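Ochratoxinase (Aspergillus niger, PDB 4C65) hydrolyses ochratoxin A to ochratoxin alpha and L-phenylalanine as a zinc-dependent carboxypeptidase of the amidohydrolase superfamily. Local coordinates at residues 103-108 and 414-419. Residues are numbered along the deposited sequence; the frame is centred on the assembly and turned at random.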
loop_
_atom_site.group_PDB
_atom_site.type_symbol
_atom_site.label_atom_id
_atom_site.label_comp_id
_atom_site.label_asym_id
_atom_site.label_seq_id
_atom_site.Cartn_x
_atom_site.Cartn_y
_atom_site.Cartn_z
ATOM N N GLU A 103 -16.183 -39.456 -0.802
ATOM C CA GLU A 103 -16.207 -40.380 -1.911
ATOM C C GLU A 103 -14.909 -41.199 -1.941
ATOM O O GLU A 103 -14.919 -42.409 -2.190
ATOM C CB GLU A 103 -16.355 -39.616 -3.219
ATOM C CG GLU A 103 -17.697 -38.963 -3.515
ATOM C CD GLU A 103 -18.846 -39.922 -3.746
ATOM O OE1 GLU A 103 -18.561 -41.109 -3.990
ATOM O OE2 GLU A 103 -20.041 -39.480 -3.719
ATOM N N ALA A 104 -13.797 -40.540 -1.695
ATOM C CA ALA A 104 -12.483 -41.232 -1.711
ATOM C C ALA A 104 -12.468 -42.399 -0.734
ATOM O O ALA A 104 -12.001 -43.471 -1.046
ATOM C CB ALA A 104 -11.381 -40.243 -1.348
ATOM N N LEU A 105 -12.974 -42.137 0.471
ATOM C CA LEU A 105 -12.904 -43.093 1.544
ATOM C C LEU A 105 -13.852 -44.274 1.265
ATOM O O LEU A 105 -13.501 -45.408 1.526
ATOM C CB LEU A 105 -13.227 -42.404 2.859
ATOM C CG LEU A 105 -12.693 -43.010 4.146
ATOM C CD1 LEU A 105 -11.186 -43.198 4.113
ATOM C CD2 LEU A 105 -13.103 -42.130 5.300
ATOM N N GLN A 106 -14.998 -43.983 0.661
ATOM C CA GLN A 106 -15.947 -44.994 0.245
ATOM C C GLN A 106 -15.391 -45.883 -0.862
ATOM O O GLN A 106 -15.875 -47.005 -1.048
ATOM C CB GLN A 106 -17.237 -44.365 -0.236
ATOM C CG GLN A 106 -17.975 -43.609 0.841
ATOM C CD GLN A 106 -18.740 -44.514 1.783
ATOM O OE1 GLN A 106 -19.522 -45.370 1.358
ATOM N NE2 GLN A 106 -18.518 -44.326 3.087
ATOM N N ASN A 107 -14.386 -45.401 -1.580
ATOM C CA ASN A 107 -13.720 -46.207 -2.600
ATOM C C ASN A 107 -12.488 -46.929 -2.112
ATOM O O ASN A 107 -11.749 -47.481 -2.913
ATOM C CB ASN A 107 -13.359 -45.333 -3.803
ATOM C CG ASN A 107 -14.545 -45.119 -4.703
ATOM O OD1 ASN A 107 -14.770 -45.939 -5.563
ATOM N ND2 ASN A 107 -15.383 -44.096 -4.427
ATOM N N GLY A 108 -12.227 -46.877 -0.815
ATOM C CA GLY A 108 -11.066 -47.546 -0.230
ATOM C C GLY A 108 -9.751 -46.773 -0.284
ATOM O O GLY A 108 -8.685 -47.329 -0.050
ATOM N N VAL A 414 -14.100 -50.449 5.025
ATOM C CA VAL A 414 -12.974 -49.511 5.071
ATOM C C VAL A 414 -12.616 -49.136 6.514
ATOM O O VAL A 414 -13.406 -48.519 7.212
ATOM C CB VAL A 414 -13.259 -48.236 4.252
ATOM C CG1 VAL A 414 -12.070 -47.276 4.310
ATOM C CG2 VAL A 414 -13.578 -48.599 2.807
ATOM N N TRP A 415 -11.417 -49.535 6.936
ATOM C CA TRP A 415 -10.824 -49.113 8.191
ATOM C C TRP A 415 -9.731 -48.065 7.929
ATOM O O TRP A 415 -8.867 -48.260 7.076
ATOM C CB TRP A 415 -10.153 -50.288 8.911
ATOM C CG TRP A 415 -11.076 -51.260 9.520
ATOM C CD1 TRP A 415 -11.616 -51.205 10.774
ATOM C CD2 TRP A 415 -11.592 -52.435 8.906
ATOM N NE1 TRP A 415 -12.420 -52.291 10.983
ATOM C CE2 TRP A 415 -12.418 -53.066 9.852
ATOM C CE3 TRP A 415 -11.443 -53.013 7.647
ATOM C CZ2 TRP A 415 -13.098 -54.252 9.574
ATOM C CZ3 TRP A 415 -12.106 -54.183 7.375
ATOM C CH2 TRP A 415 -12.928 -54.791 8.327
ATOM N N LYS A 416 -9.801 -46.952 8.659
ATOM C CA LYS A 416 -8.735 -45.948 8.678
ATOM C C LYS A 416 -8.344 -45.719 10.123
ATOM O O LYS A 416 -9.175 -45.344 10.947
ATOM C CB LYS A 416 -9.200 -44.640 8.055
ATOM C CG LYS A 416 -8.060 -43.640 7.914
ATOM C CD LYS A 416 -8.505 -42.257 7.458
ATOM C CE LYS A 416 -8.982 -41.353 8.583
ATOM N NZ LYS A 416 -8.766 -39.943 8.202
ATOM N N GLY A 417 -7.070 -45.954 10.427
ATOM C CA GLY A 417 -6.584 -45.846 11.802
ATOM C C GLY A 417 -7.334 -46.749 12.759
ATOM O O GLY A 417 -7.556 -46.388 13.910
ATOM N N GLY A 418 -7.744 -47.920 12.268
ATOM C CA GLY A 418 -8.497 -48.881 13.073
ATOM C C GLY A 418 -9.985 -48.603 13.218
ATOM O O GLY A 418 -10.716 -49.408 13.753
ATOM N N LYS A 419 -10.438 -47.471 12.703
ATOM C CA LYS A 419 -11.839 -47.081 12.771
ATOM C C LYS A 419 -12.567 -47.429 11.477
ATOM O O LYS A 419 -12.076 -47.173 10.386
ATOM C CB LYS A 419 -11.938 -45.580 13.046
ATOM C CG LYS A 419 -13.366 -45.126 13.211
ATOM C CD LYS A 419 -13.511 -43.711 13.738
ATOM C CE LYS A 419 -14.977 -43.313 13.605
ATOM N NZ LYS A 419 -15.194 -41.894 13.976
#
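V414 turns both its methyls to the carbonyl oxygen of L105: CG2 lies 3.4 Å and CG1 3.6 Å from L105 O. The two branches then part, CG1 to the leucine side chain, 4.2 Å from L105 CD1, and CG2 to the backbone of G108, 4.1 Å from its CA. L105 has CG anti to its own N (chi1 -156°), a torsion that brings its tip closer to the strand than its CB direction alone would suggest. The same CD1 methyl also comes within 4.4 Å of K416 CD, so the lysine joins through its aliphatic chain, while its NZ is hydrogen-bonded to G133 O. No hydrogen bond crosses between the segments; L105 O is instead taken by G108 N at 3.0 Å, in the turn that ends the helix. That end is further tied by N107, whose ND2 donates to E103 O at 2.8 Å, nearly straight at 170° but from above the carbonyl plane. Next to these residues, F421 touches both L105 and K416, and T110 both L105 and V414. Positive phi at G108 (84°), with G108 N to L105 O and Y109 N to A104 O, defines a Schellman motif, here closing the helix that leads into strand 109-114 and joining it to strand 411-416 of a type I' beta hairpin in the mixed sheet, away from the zinc site.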